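Side-chain contacts in protein URE2 (Lodderomyces elongisporus NRRL YB-4239, PDB 4EXJ), which is of unknown function but belongs to the glutathione S-transferase superfamily and probably binds glutathione: residues 17-22 with 164-169; 55-60 with 72-77. One frame throughout, in Å; residues are numbered along the deposited sequence. Where two conformers were deposited one is given.

How the contacts relate
Both contacts are buried, and they meet at helix 15-23 and helix 68-79, which lie against each other: Leu20 CD2 is 3.6 Å from Ile75 CG2, and Pro17 CB is 3.6 Å from Ile75 CD1. Contact 1 sits deeper, its centre about 7 Å from the centre of the chain, and joins the N-terminal domain to the helical C-terminal domain. Contact 2 stays inside the N-terminal domain, sheet against helix, about 14 Å from the chain centre and with the second subunit close by. The chemistry follows: contact 1 is purely aliphatic, while contact 2 starts in an apolar core and ends at a tyrosine hydroxyl beside an aspartate, with a water between hydroxyl and backbone.

Contact 1. Residues 17-22 with 164-169; sequences PLVLGK and VDIAFL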
ATOM      1  N   PRO B  17      -2.848 -10.380  10.249  1.00 25.04           N
ATOM      2  CA  PRO B  17      -3.398 -11.685   9.864  1.00 24.35           C
ATOM      3  C   PRO B  17      -3.495 -12.638  11.053  1.00 26.78           C
ATOM      4  O   PRO B  17      -4.329 -13.537  11.069  1.00 27.94           O
ATOM      5  CB  PRO B  17      -2.409 -12.193   8.782  1.00 26.19           C
ATOM      6  CG  PRO B  17      -1.147 -11.423   9.010  1.00 29.21           C
ATOM      7  CD  PRO B  17      -1.527 -10.106   9.649  1.00 23.41           C
ATOM      8  N   LEU B  18      -2.711 -12.391  12.081  1.00 27.35           N
ATOM      9  CA  LEU B  18      -2.803 -13.147  13.286  0.50 24.69           C
ATOM     10  C   LEU B  18      -4.141 -12.963  13.970  1.00 26.28           C
ATOM     11  O   LEU B  18      -4.807 -13.900  14.292  1.00 27.86           O
ATOM     12  CB  LEU B  18      -1.709 -12.665  14.215  0.50 25.92           C
ATOM     13  CG  LEU B  18      -1.570 -13.279  15.590  0.50 30.45           C
ATOM     14  CD1 LEU B  18      -1.206 -14.699  15.434  0.50 24.48           C
ATOM     15  CD2 LEU B  18      -0.464 -12.559  16.340  0.50 33.37           C
ATOM     16  N   VAL B  19      -4.551 -11.724  14.119  1.00 27.11           N
ATOM     17  CA  VAL B  19      -5.883 -11.447  14.650  1.00 24.63           C
ATOM     18  C   VAL B  19      -6.990 -12.105  13.804  1.00 25.20           C
ATOM     19  O   VAL B  19      -7.879 -12.760  14.348  1.00 26.27           O
ATOM     20  CB  VAL B  19      -6.148  -9.927  14.763  1.00 24.37           C
ATOM     21  CG1 VAL B  19      -7.626  -9.625  15.036  1.00 26.49           C
ATOM     22  CG2 VAL B  19      -5.238  -9.313  15.848  1.00 26.06           C
ATOM     23  N   LEU B  20      -6.963 -11.890  12.483  1.00 23.43           N
ATOM     24  CA  LEU B  20      -8.011 -12.467  11.629  1.00 26.61           C
ATOM     25  C   LEU B  20      -8.060 -13.997  11.721  1.00 26.65           C
ATOM     26  O   LEU B  20      -9.136 -14.575  11.882  1.00 27.75           O
ATOM     27  CB  LEU B  20      -7.854 -12.040  10.166  1.00 25.20           C
ATOM     28  CG  LEU B  20      -8.917 -12.651   9.243  1.00 24.26           C
ATOM     29  CD1 LEU B  20     -10.286 -12.197   9.627  1.00 24.50           C
ATOM     30  CD2 LEU B  20      -8.630 -12.222   7.810  1.00 22.40           C
ATOM     31  N   GLY B  21      -6.907 -14.642  11.618  1.00 25.12           N
ATOM     32  CA  GLY B  21      -6.853 -16.112  11.713  1.00 29.14           C
ATOM     33  C   GLY B  21      -7.479 -16.624  13.003  1.00 31.34           C
ATOM     34  O   GLY B  21      -8.233 -17.598  13.000  1.00 31.69           O
ATOM     35  N   LYS B  22      -7.153 -15.973  14.111  1.00 28.69           N
ATOM     36  CA  LYS B  22      -7.723 -16.364  15.406  1.00 31.94           C
ATOM     37  C   LYS B  22      -9.222 -16.094  15.523  1.00 29.90           C
ATOM     38  O   LYS B  22      -9.956 -16.925  16.058  1.00 34.33           O
ATOM     39  CB  LYS B  22      -6.962 -15.705  16.543  1.00 34.46           C
ATOM     40  CG  LYS B  22      -5.519 -16.170  16.604  1.00 39.18           C
ATOM     41  CD  LYS B  22      -4.931 -16.008  17.995  1.00 54.94           C
ATOM     42  CE  LYS B  22      -3.863 -17.064  18.251  1.00 60.59           C
ATOM     43  NZ  LYS B  22      -3.653 -17.265  19.711  1.00 64.75           N
ATOM     44  N   VAL B 164     -11.004  -4.404   7.353  1.00 22.52           N
ATOM     45  CA  VAL B 164     -10.497  -3.029   7.313  1.00 21.38           C
ATOM     46  C   VAL B 164     -10.325  -2.498   8.744  1.00 24.33           C
ATOM     47  O   VAL B 164      -9.309  -1.858   9.092  1.00 23.58           O
ATOM     48  CB  VAL B 164     -11.417  -2.115   6.507  1.00 21.72           C
ATOM     49  CG1 VAL B 164     -10.984  -0.653   6.658  1.00 19.59           C
ATOM     50  CG2 VAL B 164     -11.404  -2.530   5.029  1.00 25.90           C
ATOM     51  N   ASP B 165     -11.307  -2.780   9.596  1.00 21.68           N
ATOM     52  CA  ASP B 165     -11.148  -2.427  11.002  1.00 24.59           C
ATOM     53  C   ASP B 165      -9.974  -3.146  11.646  1.00 23.20           C
ATOM     54  O   ASP B 165      -9.292  -2.552  12.468  1.00 24.48           O
ATOM     55  CB  ASP B 165     -12.425  -2.687  11.802  1.00 25.03           C
ATOM     56  CG  ASP B 165     -13.626  -1.983  11.193  1.00 25.16           C
ATOM     57  OD1 ASP B 165     -13.702  -0.730  11.262  1.00 24.86           O
ATOM     58  OD2 ASP B 165     -14.454  -2.704  10.597  1.00 26.53           O
ATOM     59  N   ILE B 166      -9.749  -4.412  11.294  1.00 21.85           N
ATOM     60  CA  ILE B 166      -8.573  -5.114  11.808  1.00 22.29           C
ATOM     61  C   ILE B 166      -7.298  -4.382  11.367  1.00 21.57           C
ATOM     62  O   ILE B 166      -6.410  -4.123  12.198  1.00 21.44           O
ATOM     63  CB  ILE B 166      -8.521  -6.565  11.334  1.00 21.68           C
ATOM     64  CG1 ILE B 166      -9.710  -7.362  11.902  1.00 23.90           C
ATOM     65  CG2 ILE B 166      -7.212  -7.235  11.725  1.00 22.28           C
ATOM     66  CD1 ILE B 166      -9.830  -8.758  11.302  1.00 26.49           C
ATOM     67  N   ALA B 167      -7.191  -4.050  10.084  1.00 22.71           N
ATOM     68  CA  ALA B 167      -5.961  -3.400   9.609  1.00 21.74           C
ATOM     69  C   ALA B 167      -5.718  -2.085  10.387  1.00 21.00           C
ATOM     70  O   ALA B 167      -4.626  -1.855  10.941  1.00 20.78           O
ATOM     71  CB  ALA B 167      -6.027  -3.150   8.109  1.00 20.40           C
ATOM     72  N   PHE B 168      -6.701  -1.215  10.431  1.00 20.94           N
ATOM     73  CA  PHE B 168      -6.543   0.032  11.129  1.00 20.38           C
ATOM     74  C   PHE B 168      -6.337  -0.117  12.664  1.00 18.71           C
ATOM     75  O   PHE B 168      -5.541   0.571  13.238  1.00 20.59           O
ATOM     76  CB  PHE B 168      -7.730   0.965  10.841  1.00 20.59           C
ATOM     77  CG  PHE B 168      -7.648   1.726   9.543  1.00 19.83           C
ATOM     78  CD1 PHE B 168      -6.783   2.777   9.384  1.00 21.91           C
ATOM     79  CD2 PHE B 168      -8.462   1.410   8.489  1.00 20.79           C
ATOM     80  CE1 PHE B 168      -6.760   3.481   8.211  1.00 20.88           C
ATOM     81  CE2 PHE B 168      -8.421   2.126   7.324  1.00 21.02           C
ATOM     82  CZ  PHE B 168      -7.551   3.143   7.185  1.00 19.21           C
ATOM     83  N   LEU B 169      -7.084  -1.003  13.305  1.00 19.68           N
ATOM     84  CA  LEU B 169      -6.946  -1.176  14.741  1.00 19.88           C
ATOM     85  C   LEU B 169      -5.571  -1.692  15.173  1.00 20.30           C
ATOM     86  O   LEU B 169      -5.037  -1.275  16.161  1.00 21.81           O
ATOM     87  CB  LEU B 169      -8.067  -2.035  15.325  1.00 23.20           C
ATOM     88  CG  LEU B 169      -7.931  -3.527  15.324  1.00 22.53           C
ATOM     89  CD1 LEU B 169      -7.036  -3.993  16.402  1.00 23.10           C
ATOM     90  CD2 LEU B 169      -9.279  -4.124  15.476  1.00 27.71           C
TER
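Ile166 reaches across to Val19 and Leu20 at the interdomain seam of the glutathione S-transferase fold, where helix 15-23 of the thioredoxin-like N-terminal domain lies against helix 163-179 of the all-helical C-terminal domain. The closest CA atoms, those of Leu20 and Ile166, are 7.4 Å apart, and the gap is bridged entirely by aliphatic side chains, without a hydrogen bond from one segment to the other.

In this packing Ile166 works as a two-pronged group. Its CG1 lies opposite the carbonyl carbon (chi1 -64°), and the chain then runs on extended to CD1, leaving CG2 as the second prong. CG2 comes alongside Val19, 4.1 Å from Val19 CG1, with the two side chains sliding past each other in opposite directions. CD1 serves Leu20 instead, and here the two side chains cross at about a right angle. Val19 and Leu169 both pack on Leu212 of helix 208-213.

Behind the apolar layer, Asp165 and Thr162 tie down the start of helix 163-179. Asp165 OD2 takes the backbone N-H of Thr162, while Thr162 OG1 accepts from Val164 N; with Ile166 packed on Phe161, this is consistent with the capping box and hydrophobic staple known from this family. Asp165 OD1 is buried and gripped twice, by Trp198 NE1 and Phe156 N.

Against Leu20, Ile166 CD1 rests almost equally far from two of the leucine carbons, 3.9 Å from Leu20 CD1 and 4.0 Å from Leu20 CB.

Contact 2. Residues 55-60 with 72-77; sequences PTLVDD and LLYIAD
Leu57, just past Pro55 with its cis peptide bond, meets both Tyr74 and Ile75 through a single methyl. Its CG stands opposite the backbone N (chi1 -178°), which carries CD2 over to the helix, 3.5 Å from Tyr74 CD2 and 3.8 Å from Ile75 CG1. The leucine crosses the tyrosine at about a right angle, with CD2 meeting the ring obliquely. This is the sheet-to-helix packing of a thioredoxin-like domain, a fold in which a cis-proline just before this strand is usual; helix 68-79 packs on one face of the sheet.

Past the end of the strand, Asp59 lies across the phenol end of Tyr74. Its CB is 3.2 Å from Tyr74 OH, and the carboxylate plane is turned 40° from the ring. Asp59 OD1 is held by the N-H groups of Lys61 and Thr63; OD2 stays 3.7 Å from Tyr74 OH, with a water modelled between them at distances so short that the bridge is doubtful. A second water, in the plane of the ring at its edge, accepts from Asp60 N and is hydrogen-bonded to Tyr74 OH at 3.0 Å, linking the hydroxyl to the backbone just after the strand. The same ring stacks edge-to-face with Trp97 of the second subunit.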
ATOM      1  N   PRO B  55       4.589 -10.210   7.862  1.00 27.22           N
ATOM      2  CA  PRO B  55       4.470 -11.648   7.992  1.00 24.63           C
ATOM      3  C   PRO B  55       4.476 -12.368   6.663  1.00 26.03           C
ATOM      4  O   PRO B  55       4.401 -11.760   5.668  1.00 27.49           O
ATOM      5  CB  PRO B  55       3.093 -11.797   8.587  1.00 32.25           C
ATOM      6  CG  PRO B  55       2.335 -10.661   8.053  1.00 28.59           C
ATOM      7  CD  PRO B  55       3.274  -9.574   7.770  1.00 27.35           C
ATOM      8  N   THR B  56       4.559 -13.684   6.715  1.00 25.54           N
ATOM      9  CA  THR B  56       4.376 -14.525   5.537  1.00 27.78           C
ATOM     10  C   THR B  56       3.432 -15.651   5.909  1.00 25.71           C
ATOM     11  O   THR B  56       3.641 -16.333   6.908  1.00 28.89           O
ATOM     12  CB  THR B  56       5.698 -15.174   5.109  1.00 29.04           C
ATOM     13  OG1 THR B  56       6.654 -14.166   4.835  1.00 30.56           O
ATOM     14  CG2 THR B  56       5.485 -15.998   3.831  1.00 30.69           C
ATOM     15  N   LEU B  57       2.408 -15.874   5.097  1.00 29.19           N
ATOM     16  CA  LEU B  57       1.584 -17.054   5.237  1.00 27.45           C
ATOM     17  C   LEU B  57       1.994 -18.083   4.196  1.00 33.60           C
ATOM     18  O   LEU B  57       1.928 -17.802   3.007  1.00 32.93           O
ATOM     19  CB  LEU B  57       0.130 -16.689   4.995  1.00 29.90           C
ATOM     20  CG  LEU B  57      -0.849 -17.840   5.152  1.00 30.12           C
ATOM     21  CD1 LEU B  57      -0.868 -18.351   6.596  1.00 32.58           C
ATOM     22  CD2 LEU B  57      -2.228 -17.364   4.736  1.00 37.04           C
ATOM     23  N   VAL B  58       2.406 -19.272   4.629  1.00 31.54           N
ATOM     24  CA  VAL B  58       2.634 -20.351   3.672  1.00 33.62           C
ATOM     25  C   VAL B  58       1.328 -21.147   3.604  1.00 32.53           C
ATOM     26  O   VAL B  58       0.843 -21.624   4.621  1.00 37.11           O
ATOM     27  CB  VAL B  58       3.813 -21.248   4.088  1.00 35.05           C
ATOM     28  CG1 VAL B  58       3.954 -22.421   3.110  1.00 36.73           C
ATOM     29  CG2 VAL B  58       5.106 -20.437   4.145  1.00 31.76           C
ATOM     30  N   ASP B  59       0.727 -21.251   2.424  1.00 35.85           N
ATOM     31  CA  ASP B  59      -0.629 -21.799   2.347  1.00 41.62           C
ATOM     32  C   ASP B  59      -0.613 -23.321   2.408  1.00 44.12           C
ATOM     33  O   ASP B  59       0.456 -23.937   2.487  1.00 44.11           O
ATOM     34  CB  ASP B  59      -1.380 -21.303   1.103  1.00 43.23           C
ATOM     35  CG  ASP B  59      -0.901 -21.964  -0.177  1.00 47.06           C
ATOM     36  OD1 ASP B  59      -0.014 -22.838  -0.099  1.00 45.55           O
ATOM     37  OD2 ASP B  59      -1.404 -21.592  -1.262  1.00 50.90           O
ATOM     38  N   ASP B  60      -1.801 -23.915   2.382  1.00 45.50           N
ATOM     39  CA  ASP B  60      -1.928 -25.357   2.564  1.00 50.12           C
ATOM     40  C   ASP B  60      -1.413 -26.168   1.375  1.00 54.58           C
ATOM     41  O   ASP B  60      -1.571 -27.387   1.343  1.00 53.55           O
ATOM     42  CB  ASP B  60      -3.373 -25.744   2.910  1.00 47.29           C
ATOM     43  CG  ASP B  60      -4.347 -25.478   1.773  1.00 54.70           C
ATOM     44  OD1 ASP B  60      -3.919 -25.016   0.694  1.00 58.26           O
ATOM     45  OD2 ASP B  60      -5.556 -25.730   1.969  1.00 53.47           O
ATOM     46  N   LEU B  72      -4.439 -10.508   4.768  1.00 23.49           N
ATOM     47  CA  LEU B  72      -5.794 -10.336   5.279  1.00 22.48           C
ATOM     48  C   LEU B  72      -6.812 -10.781   4.235  1.00 24.35           C
ATOM     49  O   LEU B  72      -7.769 -11.511   4.545  1.00 25.97           O
ATOM     50  CB  LEU B  72      -6.068  -8.875   5.691  1.00 25.03           C
ATOM     51  CG  LEU B  72      -5.488  -8.463   7.049  1.00 24.96           C
ATOM     52  CD1 LEU B  72      -5.734  -6.966   7.311  1.00 25.22           C
ATOM     53  CD2 LEU B  72      -6.049  -9.299   8.201  1.00 26.52           C
ATOM     54  N   LEU B  73      -6.631 -10.291   3.010  1.00 21.11           N
ATOM     55  CA  LEU B  73      -7.554 -10.623   1.908  1.00 24.53           C
ATOM     56  C   LEU B  73      -7.547 -12.117   1.593  1.00 25.14           C
ATOM     57  O   LEU B  73      -8.606 -12.728   1.371  1.00 27.34           O
ATOM     58  CB  LEU B  73      -7.226  -9.806   0.658  1.00 22.52           C
ATOM     59  CG  LEU B  73      -7.647  -8.340   0.783  1.00 22.48           C
ATOM     60  CD1 LEU B  73      -6.891  -7.409  -0.171  1.00 33.78           C
ATOM     61  CD2 LEU B  73      -9.176  -8.265   0.542  1.00 29.87           C
ATOM     62  N   TYR B  74      -6.360 -12.697   1.581  1.00 25.39           N
ATOM     63  CA  TYR B  74      -6.212 -14.119   1.289  1.00 26.42           C
ATOM     64  C   TYR B  74      -6.891 -14.976   2.342  1.00 26.88           C
ATOM     65  O   TYR B  74      -7.608 -15.915   2.010  1.00 28.66           O
ATOM     66  CB  TYR B  74      -4.743 -14.505   1.190  1.00 24.53           C
ATOM     67  CG  TYR B  74      -4.587 -15.992   1.011  1.00 28.26           C
ATOM     68  CD1 TYR B  74      -4.592 -16.550  -0.263  1.00 32.91           C
ATOM     69  CD2 TYR B  74      -4.494 -16.833   2.117  1.00 26.58           C
ATOM     70  CE1 TYR B  74      -4.473 -17.933  -0.437  1.00 34.80           C
ATOM     71  CE2 TYR B  74      -4.372 -18.207   1.957  1.00 32.83           C
ATOM     72  CZ  TYR B  74      -4.362 -18.745   0.678  1.00 38.04           C
ATOM     73  OH  TYR B  74      -4.252 -20.115   0.528  1.00 40.49           O
ATOM     74  N   ILE B  75      -6.671 -14.655   3.618  1.00 24.74           N
ATOM     75  CA  ILE B  75      -7.267 -15.423   4.706  1.00 25.95           C
ATOM     76  C   ILE B  75      -8.782 -15.313   4.695  1.00 29.93           C
ATOM     77  O   ILE B  75      -9.480 -16.311   4.847  1.00 29.47           O
ATOM     78  CB  ILE B  75      -6.700 -15.014   6.079  1.00 27.75           C
ATOM     79  CG1 ILE B  75      -5.243 -15.483   6.188  1.00 26.71           C
ATOM     80  CG2 ILE B  75      -7.574 -15.590   7.198  1.00 24.19           C
ATOM     81  CD1 ILE B  75      -4.439 -14.851   7.339  1.00 27.39           C
ATOM     82  N   ALA B  76      -9.292 -14.110   4.467  1.00 24.48           N
ATOM     83  CA  ALA B  76     -10.731 -13.936   4.354  1.00 28.78           C
ATOM     84  C   ALA B  76     -11.298 -14.767   3.201  1.00 29.61           C
ATOM     85  O   ALA B  76     -12.268 -15.500   3.379  1.00 30.34           O
ATOM     86  CB  ALA B  76     -11.093 -12.473   4.207  1.00 28.01           C
ATOM     87  N   ASP B  77     -10.692 -14.657   2.028  1.00 30.26           N
ATOM     88  CA  ASP B  77     -11.215 -15.366   0.862  1.00 33.89           C
ATOM     89  C   ASP B  77     -11.183 -16.867   1.109  1.00 33.95           C
ATOM     90  O   ASP B  77     -12.115 -17.593   0.748  1.00 38.18           O
ATOM     91  CB  ASP B  77     -10.394 -15.051  -0.386  1.00 30.52           C
ATOM     92  CG  ASP B  77     -10.993 -15.651  -1.640  1.00 37.51           C
ATOM     93  OD1 ASP B  77     -12.021 -15.126  -2.108  1.00 43.03           O
ATOM     94  OD2 ASP B  77     -10.434 -16.639  -2.157  1.00 40.35           O
TER
HETATM   95  O   HOH W   1      -3.858 -21.108  -1.636  1.00 50.06           O
HETATM   96  O   HOH W   2      -4.249 -22.032   2.861  1.00 47.13           O